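Local coordinates for 16S rRNA (adenine(1408)-N(1))-methyltransferase (Escherichia coli, PDB 3MTE), which methylates the N1 position of adenine 1408 in 16S rRNA of assembled 30S subunits, using S-adenosylmethionine, and so confers resistance to several aminoglycosides, at residues Val30-Gly35 against Asp102-Leu107; Glu96-Ala101 against Val128-Lys133; Ser178-Asp183 against Gly217-His222. All coordinates share one frame; numbering follows the deposited sequence. Where two conformers were deposited one is given.

Interaction 1: Val30-Gly35 against Asp102-Leu107; sequences VHIDLG and DSISIL. With SAM (S-adenosylmethionine), chain C.
His31 spans two serines of the neighbouring strand, one ring nitrogen on each. With CG anti to the backbone N (chi1 179°), the imidazole lies along the sheet surface, and both hydroxyls meet it at the edge, near its plane. ND1 of His31 and OG of Ser103 are 2.7 Å apart in an almost straight hydrogen bond, while NE2 of His31 donates to OG of Ser105 at 3.0 Å on a more bent path. Ser105 OG, turned between its own backbone N and carbonyl carbon (chi1 55°), in turn donates to OD1 of Asp33 at 2.7 Å, arriving from above the carboxylate plane. The other oxygen of Asp33 is bonded to Thr36, so the carboxylate is held through both oxygens.

These strands, 29-34 and 101-107, are the parallel central pair of the Rossmann-like methyltransferase sheet, and its cofactor site opens at their C-terminal ends. There the ammonium N of SAM donates to the carbonyl O of Gly35 (2.8 Å) and to that of Leu107 (2.7 Å), while one water joins the same two carbonyls and another links Asp33 OD1 to the backbone of Leu34 and Leu107.

The opposite face is apolar. Leu34 and Ile106 run side by side, pointing the same way, with CD2 of Leu34 4.1 Å from CD1 of Ile106; two residues earlier Ile32 and Ile104 pair on the same sheet face, though Ile104 has two conformers. At the other end of the pair OD2 of Asp102 takes the N-H of Val30 at 2.8 Å on its anti side.

Interaction 2: Glu96-Ala101 against Val128-Lys133; sequences ELKNIA and VADLAK
Leu97 and Leu131 both carry CG anti to the carbonyl carbon (chi1 -61° and -57°), and from these positions CD2 of Leu131 comes up against CB of Leu97 at 3.7 Å. In Asn99 CG is instead anti to the backbone N, which sets OD1 beside CA and CG of Lys133, the two side chains crossing at about a right angle. CG of Lys133 packs 3.2 Å from the backbone O of Asn99, and NZ continues to a salt bridge with OD1 of Asp102.

Backbone bonds join two turns here, a type II turn from Leu97 to Ile100 and a type I turn from Ala129 to Ala132. The contact thus ties the approach to strand 101-107 to the connection between helix 122-129 and strand 132-133. The N-H of Asn99 donates to O of Asp130 at 2.8 Å. Leu131 O is gripped twice, by Ala101 N lying in the carbonyl plane and by Ile100 N standing well above it, each at 3.0 Å. Lys133 N then donates to Ala101 O at 2.8 Å in a nearly straight bond, and a single parallel bridge joins Ala101 to Ala132.

Lys98 and Asp130 run side by side, but NZ of Lys98 stays 4.2 Å from OD2 of Asp130, beyond a salt bridge; OD1 of Asp130 is paired with Lys221. The join therefore rests mainly on backbone bonds and leucine packing, and the attraction between Lys98 and Asp130 probably adds only a diffuse electrostatic term.

Interaction 3: Ser178-Asp183 against Gly217-His222; sequences SGFRID and GHVSKH
Arg181 and His218 face each other as the hydrogen-bonded pair of two antiparallel strands, 180-188 and 212-219, at the edge of the mixed seven-stranded methyltransferase sheet. Their backbones exchange two bonds: Arg181 N to His218 O at 2.9 Å, and His218 N to Arg181 O at 3.1 Å. Beyond the strands, O of Gly179 receives both Ser220 N (2.7 Å) and Lys221 N (3.2 Å), from the same face of its carbonyl plane. Gly179 ends the preceding helix in a Schellman motif, and its bare CA lets CB of Lys221 approach to 3.4 Å.

On the face that carries Phe180 and Val219 the two side chains lie side by side, and CE1 of the ring is 3.9 Å from CG2 of Val219. Edge-to-face rings of Phe138 and Phe140 continue this core.

Charged groups gather on the other face. In one of two deposited conformers of Arg181, its NE forms a salt bridge with OD1 of Asp183 and NH1 pairs with Glu135; the second conformer leaves these links less certain. Asp183 OD2, in the ring plane of His218, accepts from its ND1 at 2.8 Å, nearly along the C-O axis of the carboxylate.

Of the segments considered, the one on strand 29-34 comes first from the N terminus; interaction 1 closes when strand 101-107 returns beside it, after 66 intervening residues. Before that second segment is reached, Glu96-Ala101 has already opened interaction 2, which closes at Val128-Lys133, so these two contacts cross along the chain. Interaction 3 follows in series, its two segments separated by 33 residues and its second ending at the C terminus. Interactions 1 and 3 belong to the same sheet, one central and one at its edge. Interaction 2 touches both: Val128 packs on Leu34 and Ile104, and NE2 of His222 probably hydrogen-bonds to the carbonyl O of Ala129.

Interaction 1: Val30-Gly35 against Asp102-Leu107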
ATOM      1  N   VAL A  30      -3.313  -6.699 -11.919  1.00 19.13           N
ATOM      2  CA  VAL A  30      -2.597  -6.949 -10.671  1.00 18.92           C
ATOM      3  C   VAL A  30      -2.550  -5.677  -9.830  1.00 21.80           C
ATOM      4  O   VAL A  30      -2.198  -4.614 -10.329  1.00 21.76           O
ATOM      5  CB  VAL A  30      -1.159  -7.409 -10.948  1.00 19.19           C
ATOM      6  CG1 VAL A  30      -0.376  -7.558  -9.649  1.00 18.80           C
ATOM      7  CG2 VAL A  30      -1.163  -8.748 -11.726  1.00 17.93           C
ATOM      8  N   HIS A  31      -2.903  -5.784  -8.552  1.00 16.60           N
ATOM      9  CA  HIS A  31      -2.816  -4.640  -7.642  1.00 18.23           C
ATOM     10  C   HIS A  31      -1.831  -4.920  -6.521  1.00 19.59           C
ATOM     11  O   HIS A  31      -1.849  -6.008  -5.943  1.00 21.02           O
ATOM     12  CB  HIS A  31      -4.181  -4.348  -7.027  1.00 15.62           C
ATOM     13  CG  HIS A  31      -4.153  -3.204  -6.063  1.00 21.68           C
ATOM     14  ND1 HIS A  31      -4.180  -1.890  -6.480  1.00 19.66           N
ATOM     15  CD2 HIS A  31      -4.030  -3.170  -4.712  1.00 23.17           C
ATOM     16  CE1 HIS A  31      -4.088  -1.095  -5.426  1.00 16.10           C
ATOM     17  NE2 HIS A  31      -4.003  -1.847  -4.340  1.00 20.11           N
ATOM     18  N   ILE A  32      -0.976  -3.947  -6.201  1.00 18.83           N
ATOM     19  CA  ILE A  32      -0.055  -4.090  -5.070  1.00 15.05           C
ATOM     20  C   ILE A  32      -0.410  -3.099  -3.983  1.00 17.93           C
ATOM     21  O   ILE A  32      -0.551  -1.906  -4.255  1.00 18.74           O
ATOM     22  CB  ILE A  32       1.424  -3.875  -5.482  1.00 16.16           C
ATOM     23  CG1 ILE A  32       1.889  -5.021  -6.384  1.00 20.61           C
ATOM     24  CG2 ILE A  32       2.322  -3.746  -4.226  1.00 20.19           C
ATOM     25  CD1 ILE A  32       3.312  -4.838  -6.907  1.00 24.55           C
ATOM     26  N   ASP A  33      -0.575  -3.600  -2.762  1.00 15.86           N
ATOM     27  CA  ASP A  33      -0.822  -2.733  -1.593  1.00 16.36           C
ATOM     28  C   ASP A  33       0.413  -2.810  -0.691  1.00 18.10           C
ATOM     29  O   ASP A  33       0.715  -3.863  -0.119  1.00 17.14           O
ATOM     30  CB  ASP A  33      -2.078  -3.204  -0.857  1.00 15.21           C
ATOM     31  CG  ASP A  33      -2.461  -2.300   0.319  1.00 19.53           C
ATOM     32  OD1 ASP A  33      -2.323  -1.058   0.201  1.00 17.28           O
ATOM     33  OD2 ASP A  33      -2.914  -2.845   1.351  1.00 18.04           O
ATOM     34  N   LEU A  34       1.142  -1.699  -0.572  1.00 15.73           N
ATOM     35  CA  LEU A  34       2.409  -1.681   0.159  1.00 18.05           C
ATOM     36  C   LEU A  34       2.189  -1.247   1.608  1.00 17.23           C
ATOM     37  O   LEU A  34       1.541  -0.234   1.863  1.00 19.19           O
ATOM     38  CB  LEU A  34       3.398  -0.728  -0.527  1.00 16.23           C
ATOM     39  CG  LEU A  34       4.766  -0.529   0.143  1.00 16.62           C
ATOM     40  CD1 LEU A  34       5.553  -1.847   0.278  1.00 18.27           C
ATOM     41  CD2 LEU A  34       5.572   0.510  -0.632  1.00 20.91           C
ATOM     42  N   GLY A  35       2.738  -2.002   2.559  1.00 15.38           N
ATOM     43  CA  GLY A  35       2.478  -1.737   3.968  1.00 16.87           C
ATOM     44  C   GLY A  35       1.029  -2.075   4.264  1.00 18.86           C
ATOM     45  O   GLY A  35       0.275  -1.250   4.821  1.00 16.60           O
ATOM     46  N   ASP A 102      -0.757  -3.092 -12.166  1.00 20.43           N
ATOM     47  CA  ASP A 102      -1.616  -2.149 -12.887  1.00 18.67           C
ATOM     48  C   ASP A 102      -2.043  -0.993 -11.986  1.00 21.15           C
ATOM     49  O   ASP A 102      -2.449   0.073 -12.468  1.00 20.03           O
ATOM     50  CB  ASP A 102      -2.850  -2.849 -13.450  1.00 23.04           C
ATOM     51  CG  ASP A 102      -2.490  -3.944 -14.441  1.00 24.98           C
ATOM     52  OD1 ASP A 102      -2.311  -3.628 -15.634  1.00 30.69           O
ATOM     53  OD2 ASP A 102      -2.363  -5.114 -14.019  1.00 24.66           O
ATOM     54  N   SER A 103      -1.959  -1.207 -10.679  1.00 21.25           N
ATOM     55  CA  SER A 103      -2.295  -0.162  -9.715  1.00 20.86           C
ATOM     56  C   SER A 103      -1.573  -0.456  -8.411  1.00 21.30           C
ATOM     57  O   SER A 103      -1.227  -1.603  -8.124  1.00 19.13           O
ATOM     58  CB  SER A 103      -3.805  -0.087  -9.503  1.00 19.16           C
ATOM     59  OG  SER A 103      -4.349  -1.347  -9.136  1.00 23.68           O
ATOM     60  N   ILE A 104      -1.352   0.575  -7.606  0.53 17.82           N
ATOM     61  CA  ILE A 104      -0.597   0.407  -6.371  0.53 16.01           C
ATOM     62  C   ILE A 104      -1.094   1.401  -5.332  0.53 15.86           C
ATOM     63  O   ILE A 104      -1.400   2.543  -5.669  0.53 16.27           O
ATOM     64  CB  ILE A 104       0.915   0.569  -6.625  0.53 20.03           C
ATOM     65  CG1 ILE A 104       1.700   0.587  -5.313  0.53 19.64           C
ATOM     66  CG2 ILE A 104       1.201   1.826  -7.445  0.53 21.71           C
ATOM     67  CD1 ILE A 104       3.151   0.201  -5.503  0.53 26.69           C
ATOM     68  N   SER A 105      -1.205   0.956  -4.082  1.00 17.64           N
ATOM     69  CA  SER A 105      -1.687   1.816  -2.998  1.00 15.26           C
ATOM     70  C   SER A 105      -0.739   1.766  -1.813  1.00 15.34           C
ATOM     71  O   SER A 105      -0.101   0.731  -1.538  1.00 16.45           O
ATOM     72  CB  SER A 105      -3.089   1.379  -2.563  1.00 16.83           C
ATOM     73  OG  SER A 105      -3.089  -0.002  -2.199  1.00 21.57           O
ATOM     74  N   ILE A 106      -0.634   2.898  -1.116  1.00 16.69           N
ATOM     75  CA  ILE A 106      -0.055   2.935   0.221  1.00 15.10           C
ATOM     76  C   ILE A 106      -1.115   3.584   1.104  1.00 17.15           C
ATOM     77  O   ILE A 106      -1.404   4.766   0.946  1.00 14.69           O
ATOM     78  CB  ILE A 106       1.254   3.746   0.278  1.00 13.69           C
ATOM     79  CG1 ILE A 106       2.266   3.222  -0.745  1.00 19.34           C
ATOM     80  CG2 ILE A 106       1.850   3.693   1.694  1.00 17.63           C
ATOM     81  CD1 ILE A 106       3.570   4.030  -0.808  1.00 18.55           C
ATOM     82  N   LEU A 107      -1.726   2.798   1.987  1.00 14.74           N
ATOM     83  CA  LEU A 107      -2.873   3.260   2.776  1.00 16.13           C
ATOM     84  C   LEU A 107      -2.532   3.385   4.254  1.00 15.89           C
ATOM     85  O   LEU A 107      -2.158   2.408   4.894  1.00 16.32           O
ATOM     86  CB  LEU A 107      -4.043   2.287   2.638  1.00 14.37           C
ATOM     87  CG  LEU A 107      -4.478   1.940   1.204  1.00 19.70           C
ATOM     88  CD1 LEU A 107      -5.517   0.825   1.237  1.00 20.52           C
ATOM     89  CD2 LEU A 107      -5.033   3.173   0.499  1.00 21.35           C
TER
HETATM   90  N   SAM C 220      -2.346  -0.300   5.073  1.00 15.71           N
HETATM   91  CA  SAM C 220      -2.645  -0.639   6.461  1.00 20.12           C
HETATM   92  C   SAM C 220      -4.112  -0.390   6.782  1.00 26.16           C
HETATM   93  OXT SAM C 220      -4.801   0.315   6.044  1.00 22.66           O
HETATM   94  CB  SAM C 220      -1.783   0.176   7.429  1.00 19.97           C
HETATM   95  CG  SAM C 220      -1.486  -0.589   8.711  1.00 30.07           C
HETATM   96  SD  SAM C 220      -0.279   0.250   9.772  1.00 34.61           S
HETATM   97  CE  SAM C 220      -1.010   1.892   9.910  1.00 24.26           C
HETATM   98  C5' SAM C 220       1.113   0.605   8.679  1.00 24.69           C
HETATM   99  C4' SAM C 220       1.803  -0.659   8.142  1.00 24.66           C
HETATM  100  O4' SAM C 220       2.940  -0.246   7.414  1.00 29.04           O
HETATM  101  C3' SAM C 220       2.289  -1.621   9.218  1.00 24.42           C
HETATM  102  O3' SAM C 220       1.806  -2.914   8.956  1.00 23.62           O
HETATM  103  C2' SAM C 220       3.796  -1.687   9.044  1.00 25.89           C
HETATM  104  O2' SAM C 220       4.334  -2.972   9.308  1.00 23.18           O
HETATM  105  C1' SAM C 220       3.959  -1.217   7.602  1.00 26.56           C
HETATM  106  N9  SAM C 220       5.293  -0.623   7.409  1.00 23.37           N
HETATM  107  C8  SAM C 220       5.980   0.199   8.267  1.00 22.26           C
HETATM  108  N7  SAM C 220       7.171   0.495   7.691  1.00 21.68           N
HETATM  109  C5  SAM C 220       7.241  -0.126   6.493  1.00 19.94           C
HETATM  110  C6  SAM C 220       8.217  -0.180   5.510  1.00 22.64           C
HETATM  111  N6  SAM C 220       9.366   0.483   5.664  1.00 24.18           N
HETATM  112  N1  SAM C 220       7.979  -0.910   4.372  1.00 21.36           N
HETATM  113  C2  SAM C 220       6.800  -1.612   4.197  1.00 25.02           C
HETATM  114  N3  SAM C 220       5.837  -1.557   5.183  1.00 17.57           N
HETATM  115  C4  SAM C 220       6.064  -0.832   6.304  1.00 19.72           C
HETATM  116  O   HOH W   1      -1.225   0.131   2.402  1.00 19.65           O
HETATM  117  O   HOH W   2       0.739   1.581   5.039  1.00 24.54           O

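Interaction 2: Glu96-Ala101 against Val128-Lys133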
ATOM      1  N   GLU A  96      11.568  -9.515  -8.159  1.00 29.27           N
ATOM      2  CA  GLU A  96      10.543 -10.278  -8.874  1.00 32.33           C
ATOM      3  C   GLU A  96       9.243  -9.503  -9.101  1.00 30.07           C
ATOM      4  O   GLU A  96       8.439  -9.869  -9.954  1.00 28.68           O
ATOM      5  CB  GLU A  96      10.213 -11.570  -8.116  1.00 38.08           C
ATOM      6  CG  GLU A  96      11.297 -12.635  -8.160  1.00 39.41           C
ATOM      7  CD  GLU A  96      12.321 -12.484  -7.051  1.00 40.87           C
ATOM      8  OE1 GLU A  96      12.259 -11.484  -6.296  1.00 37.25           O
ATOM      9  OE2 GLU A  96      13.186 -13.374  -6.936  1.00 40.15           O
ATOM     10  N   LEU A  97       9.019  -8.459  -8.308  1.00 26.85           N
ATOM     11  CA  LEU A  97       7.797  -7.667  -8.422  1.00 23.84           C
ATOM     12  C   LEU A  97       7.933  -6.480  -9.369  1.00 24.15           C
ATOM     13  O   LEU A  97       7.021  -5.669  -9.479  1.00 26.55           O
ATOM     14  CB  LEU A  97       7.363  -7.169  -7.046  1.00 21.37           C
ATOM     15  CG  LEU A  97       7.040  -8.239  -6.010  1.00 22.08           C
ATOM     16  CD1 LEU A  97       6.674  -7.568  -4.687  1.00 23.24           C
ATOM     17  CD2 LEU A  97       5.905  -9.120  -6.501  1.00 29.68           C
ATOM     18  N   LYS A  98       9.066  -6.376 -10.059  1.00 26.66           N
ATOM     19  CA  LYS A  98       9.289  -5.236 -10.944  1.00 28.26           C
ATOM     20  C   LYS A  98       8.307  -5.217 -12.113  1.00 31.69           C
ATOM     21  O   LYS A  98       8.081  -6.252 -12.764  1.00 25.91           O
ATOM     22  CB  LYS A  98      10.722  -5.241 -11.481  1.00 40.89           C
ATOM     23  CG  LYS A  98      11.755  -4.737 -10.495  1.00 52.40           C
ATOM     24  CD  LYS A  98      12.983  -4.224 -11.223  1.00 62.51           C
ATOM     25  CE  LYS A  98      13.828  -3.335 -10.324  1.00 66.93           C
ATOM     26  NZ  LYS A  98      14.997  -2.786 -11.067  1.00 68.05           N
ATOM     27  N   ASN A  99       7.725  -4.049 -12.375  1.00 24.92           N
ATOM     28  CA  ASN A  99       6.922  -3.850 -13.587  1.00 24.41           C
ATOM     29  C   ASN A  99       5.680  -4.756 -13.657  1.00 25.60           C
ATOM     30  O   ASN A  99       5.251  -5.155 -14.740  1.00 32.75           O
ATOM     31  CB  ASN A  99       7.817  -4.079 -14.817  1.00 30.63           C
ATOM     32  CG  ASN A  99       7.138  -3.710 -16.121  1.00 45.74           C
ATOM     33  OD1 ASN A  99       6.537  -2.644 -16.240  1.00 48.79           O
ATOM     34  ND2 ASN A  99       7.250  -4.589 -17.120  1.00 47.72           N
ATOM     35  N   ILE A 100       5.107  -5.086 -12.503  1.00 21.44           N
ATOM     36  CA  ILE A 100       4.008  -6.052 -12.457  1.00 22.92           C
ATOM     37  C   ILE A 100       2.615  -5.438 -12.217  1.00 25.04           C
ATOM     38  O   ILE A 100       1.608  -5.969 -12.688  1.00 24.18           O
ATOM     39  CB  ILE A 100       4.298  -7.170 -11.410  1.00 34.53           C
ATOM     40  CG1 ILE A 100       3.349  -8.351 -11.585  1.00 46.79           C
ATOM     41  CG2 ILE A 100       4.200  -6.645  -9.996  1.00 34.50           C
ATOM     42  CD1 ILE A 100       3.548  -9.425 -10.533  1.00 52.94           C
ATOM     43  N   ALA A 101       2.556  -4.310 -11.513  1.00 21.30           N
ATOM     44  CA  ALA A 101       1.271  -3.794 -11.029  1.00 21.69           C
ATOM     45  C   ALA A 101       0.546  -2.867 -11.994  1.00 22.99           C
ATOM     46  O   ALA A 101       1.151  -1.952 -12.551  1.00 23.36           O
ATOM     47  CB  ALA A 101       1.455  -3.084  -9.666  1.00 20.68           C
ATOM     48  N   VAL A 128       9.461   1.928  -5.311  1.00 20.11           N
ATOM     49  CA  VAL A 128       8.030   1.643  -5.307  1.00 20.69           C
ATOM     50  C   VAL A 128       7.429   1.802  -6.711  1.00 23.83           C
ATOM     51  O   VAL A 128       6.651   0.955  -7.164  1.00 22.86           O
ATOM     52  CB  VAL A 128       7.280   2.536  -4.279  1.00 26.32           C
ATOM     53  CG1 VAL A 128       5.772   2.373  -4.413  1.00 23.95           C
ATOM     54  CG2 VAL A 128       7.728   2.197  -2.868  1.00 23.50           C
ATOM     55  N   ALA A 129       7.795   2.882  -7.406  1.00 20.64           N
ATOM     56  CA  ALA A 129       7.302   3.110  -8.762  1.00 23.66           C
ATOM     57  C   ALA A 129       7.754   1.976  -9.692  1.00 27.87           C
ATOM     58  O   ALA A 129       7.052   1.620 -10.635  1.00 26.51           O
ATOM     59  CB  ALA A 129       7.774   4.465  -9.303  1.00 23.71           C
ATOM     60  N   ASP A 130       8.928   1.415  -9.419  1.00 24.59           N
ATOM     61  CA  ASP A 130       9.459   0.317 -10.229  1.00 26.67           C
ATOM     62  C   ASP A 130       8.570  -0.921 -10.195  1.00 28.92           C
ATOM     63  O   ASP A 130       8.658  -1.774 -11.080  1.00 30.55           O
ATOM     64  CB  ASP A 130      10.870  -0.062  -9.775  1.00 28.40           C
ATOM     65  CG  ASP A 130      11.934   0.814 -10.396  1.00 42.55           C
ATOM     66  OD1 ASP A 130      11.607   1.554 -11.349  1.00 42.75           O
ATOM     67  OD2 ASP A 130      13.096   0.757  -9.937  1.00 49.22           O
ATOM     68  N   LEU A 131       7.719  -1.022  -9.178  1.00 21.55           N
ATOM     69  CA  LEU A 131       6.811  -2.168  -9.053  1.00 28.19           C
ATOM     70  C   LEU A 131       5.671  -2.086 -10.054  1.00 30.48           C
ATOM     71  O   LEU A 131       4.964  -3.067 -10.291  1.00 24.52           O
ATOM     72  CB  LEU A 131       6.184  -2.212  -7.663  1.00 23.58           C
ATOM     73  CG  LEU A 131       7.081  -2.259  -6.430  1.00 25.38           C
ATOM     74  CD1 LEU A 131       6.206  -2.195  -5.183  1.00 29.86           C
ATOM     75  CD2 LEU A 131       7.940  -3.514  -6.440  1.00 31.17           C
ATOM     76  N   ALA A 132       5.461  -0.897 -10.604  1.00 25.67           N
ATOM     77  CA  ALA A 132       4.279  -0.658 -11.403  1.00 22.63           C
ATOM     78  C   ALA A 132       4.568  -0.613 -12.884  1.00 24.51           C
ATOM     79  O   ALA A 132       5.674  -0.271 -13.311  1.00 27.84           O
ATOM     80  CB  ALA A 132       3.585   0.642 -10.954  1.00 23.12           C
ATOM     81  N   LYS A 133       3.558  -0.958 -13.672  1.00 25.39           N
ATOM     82  CA  LYS A 133       3.669  -0.856 -15.118  1.00 27.99           C
ATOM     83  C   LYS A 133       3.467   0.595 -15.514  1.00 35.09           C
ATOM     84  O   LYS A 133       2.908   1.386 -14.749  1.00 28.64           O
ATOM     85  CB  LYS A 133       2.645  -1.762 -15.802  1.00 29.78           C
ATOM     86  CG  LYS A 133       2.836  -3.236 -15.455  1.00 34.82           C
ATOM     87  CD  LYS A 133       2.076  -4.163 -16.389  1.00 39.06           C
ATOM     88  CE  LYS A 133       0.610  -4.224 -16.042  1.00 35.17           C
ATOM     89  NZ  LYS A 133      -0.158  -5.021 -17.052  1.00 32.71           N
TER

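Interaction 3: Ser178-Asp183 against Gly217-His222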
ATOM      1  N   SER A 178      10.375  10.979  -8.732  1.00 33.48           N
ATOM      2  CA  SER A 178      10.342   9.602  -8.241  1.00 38.99           C
ATOM      3  C   SER A 178       9.516   8.702  -9.155  1.00 34.82           C
ATOM      4  O   SER A 178       9.441   7.490  -8.938  1.00 40.90           O
ATOM      5  CB  SER A 178       9.768   9.552  -6.822  1.00 39.90           C
ATOM      6  OG  SER A 178      10.467  10.418  -5.941  1.00 41.66           O
ATOM      7  N   GLY A 179       8.875   9.301 -10.154  1.00 28.31           N
ATOM      8  CA  GLY A 179       8.080   8.553 -11.116  1.00 35.18           C
ATOM      9  C   GLY A 179       6.582   8.528 -10.864  1.00 34.86           C
ATOM     10  O   GLY A 179       5.868   7.680 -11.403  1.00 29.95           O
ATOM     11  N   PHE A 180       6.095   9.455 -10.042  1.00 24.24           N
ATOM     12  CA  PHE A 180       4.659   9.580  -9.803  1.00 23.87           C
ATOM     13  C   PHE A 180       4.101  10.915 -10.304  1.00 30.40           C
ATOM     14  O   PHE A 180       4.581  11.979  -9.915  1.00 29.65           O
ATOM     15  CB  PHE A 180       4.339   9.412  -8.309  1.00 23.23           C
ATOM     16  CG  PHE A 180       4.686   8.051  -7.764  1.00 22.85           C
ATOM     17  CD1 PHE A 180       3.766   7.016  -7.813  1.00 22.22           C
ATOM     18  CD2 PHE A 180       5.935   7.808  -7.205  1.00 26.83           C
ATOM     19  CE1 PHE A 180       4.088   5.759  -7.318  1.00 22.73           C
ATOM     20  CE2 PHE A 180       6.262   6.558  -6.701  1.00 30.80           C
ATOM     21  CZ  PHE A 180       5.336   5.531  -6.760  1.00 30.47           C
ATOM     22  N   ARG A 181       3.094  10.854 -11.176  1.00 23.13           N
ATOM     23  CA  ARG A 181       2.411  12.055 -11.647  0.54 26.60           C
ATOM     24  C   ARG A 181       1.132  12.288 -10.846  1.00 25.04           C
ATOM     25  O   ARG A 181       0.163  11.553 -10.999  1.00 26.21           O
ATOM     26  CB  ARG A 181       2.073  11.929 -13.136  0.54 29.61           C
ATOM     27  CG  ARG A 181       1.548  13.220 -13.762  0.54 33.29           C
ATOM     28  CD  ARG A 181       0.943  12.984 -15.150  0.54 35.14           C
ATOM     29  NE  ARG A 181      -0.403  12.421 -15.074  0.54 33.29           N
ATOM     30  CZ  ARG A 181      -0.743  11.217 -15.522  0.54 33.97           C
ATOM     31  NH1 ARG A 181       0.159  10.441 -16.106  0.54 30.56           N
ATOM     32  NH2 ARG A 181      -1.993  10.794 -15.399  0.54 36.67           N
ATOM     33  N   ILE A 182       1.123  13.317  -9.995  1.00 24.73           N
ATOM     34  CA  ILE A 182      -0.066  13.611  -9.205  1.00 22.42           C
ATOM     35  C   ILE A 182      -1.185  14.143 -10.098  1.00 28.12           C
ATOM     36  O   ILE A 182      -0.999  15.125 -10.818  1.00 27.34           O
ATOM     37  CB  ILE A 182       0.236  14.653  -8.105  1.00 23.77           C
ATOM     38  CG1 ILE A 182       1.242  14.083  -7.105  1.00 22.84           C
ATOM     39  CG2 ILE A 182      -1.055  15.084  -7.395  1.00 27.26           C
ATOM     40  CD1 ILE A 182       1.642  15.066  -6.014  1.00 27.36           C
ATOM     41  N   ASP A 183      -2.344  13.495 -10.043  1.00 27.24           N
ATOM     42  CA  ASP A 183      -3.520  13.924 -10.801  1.00 30.07           C
ATOM     43  C   ASP A 183      -4.507  14.636  -9.903  1.00 26.07           C
ATOM     44  O   ASP A 183      -5.243  15.522 -10.349  1.00 26.91           O
ATOM     45  CB  ASP A 183      -4.247  12.722 -11.401  1.00 31.04           C
ATOM     46  CG  ASP A 183      -3.561  12.170 -12.618  1.00 36.35           C
ATOM     47  OD1 ASP A 183      -2.663  12.843 -13.178  1.00 36.92           O
ATOM     48  OD2 ASP A 183      -3.935  11.050 -13.010  1.00 33.91           O
ATOM     49  N   GLY A 217      -2.811   9.459  -8.717  1.00 20.67           N
ATOM     50  CA  GLY A 217      -2.467   9.805 -10.079  1.00 20.66           C
ATOM     51  C   GLY A 217      -1.981   8.562 -10.781  1.00 21.32           C
ATOM     52  O   GLY A 217      -2.459   7.458 -10.503  1.00 20.25           O
ATOM     53  N   HIS A 218      -1.029   8.735 -11.686  1.00 21.25           N
ATOM     54  CA  HIS A 218      -0.498   7.591 -12.417  1.00 21.49           C
ATOM     55  C   HIS A 218       1.014   7.555 -12.368  1.00 28.47           C
ATOM     56  O   HIS A 218       1.666   8.581 -12.209  1.00 23.80           O
ATOM     57  CB  HIS A 218      -0.991   7.615 -13.864  1.00 23.49           C
ATOM     58  CG  HIS A 218      -2.461   7.372 -13.984  1.00 34.74           C
ATOM     59  ND1 HIS A 218      -3.394   8.379 -13.841  1.00 37.13           N
ATOM     60  CD2 HIS A 218      -3.163   6.232 -14.181  1.00 36.98           C
ATOM     61  CE1 HIS A 218      -4.607   7.870 -13.971  1.00 42.25           C
ATOM     62  NE2 HIS A 218      -4.493   6.569 -14.177  1.00 42.99           N
ATOM     63  N   VAL A 219       1.567   6.360 -12.519  1.00 25.95           N
ATOM     64  CA  VAL A 219       3.004   6.189 -12.457  1.00 28.79           C
ATOM     65  C   VAL A 219       3.577   6.633 -13.800  1.00 35.40           C
ATOM     66  O   VAL A 219       3.176   6.136 -14.852  1.00 36.30           O
ATOM     67  CB  VAL A 219       3.380   4.723 -12.134  1.00 26.44           C
ATOM     68  CG1 VAL A 219       4.881   4.522 -12.250  1.00 32.37           C
ATOM     69  CG2 VAL A 219       2.889   4.339 -10.729  1.00 21.21           C
ATOM     70  N   SER A 220       4.495   7.591 -13.761  1.00 32.24           N
ATOM     71  CA  SER A 220       4.997   8.202 -14.984  1.00 41.67           C
ATOM     72  C   SER A 220       6.424   7.774 -15.294  1.00 47.45           C
ATOM     73  O   SER A 220       6.923   8.009 -16.391  1.00 59.48           O
ATOM     74  CB  SER A 220       4.939   9.725 -14.870  1.00 42.48           C
ATOM     75  OG  SER A 220       5.692  10.173 -13.750  1.00 39.31           O
ATOM     76  N   LYS A 221       7.078   7.150 -14.321  1.00 46.46           N
ATOM     77  CA  LYS A 221       8.495   6.822 -14.434  1.00 53.24           C
ATOM     78  C   LYS A 221       8.839   6.047 -15.708  1.00 60.23           C
ATOM     79  O   LYS A 221       9.977   6.101 -16.184  1.00 61.50           O
ATOM     80  CB  LYS A 221       8.962   6.043 -13.202  1.00 50.41           C
ATOM     81  CG  LYS A 221      10.465   5.844 -13.135  1.00 53.19           C
ATOM     82  CD  LYS A 221      10.890   5.108 -11.876  1.00 52.38           C
ATOM     83  CE  LYS A 221      12.390   4.855 -11.906  1.00 57.47           C
ATOM     84  NZ  LYS A 221      12.834   3.919 -10.845  1.00 57.20           N
ATOM     85  N   HIS A 222       7.857   5.339 -16.262  1.00 62.94           N
ATOM     86  CA  HIS A 222       8.113   4.433 -17.381  1.00 69.30           C
ATOM     87  C   HIS A 222       7.604   4.958 -18.726  1.00 75.09           C
ATOM     88  O   HIS A 222       6.697   5.789 -18.782  1.00 79.23           O
ATOM     89  CB  HIS A 222       7.519   3.053 -17.088  1.00 64.84           C
ATOM     90  CG  HIS A 222       7.771   2.574 -15.692  1.00 61.11           C
ATOM     91  ND1 HIS A 222       9.032   2.271 -15.224  1.00 59.90           N
ATOM     92  CD2 HIS A 222       6.922   2.338 -14.663  1.00 52.93           C
ATOM     93  CE1 HIS A 222       8.949   1.875 -13.966  1.00 56.51           C
ATOM     94  NE2 HIS A 222       7.680   1.904 -13.603  1.00 50.99           N
TER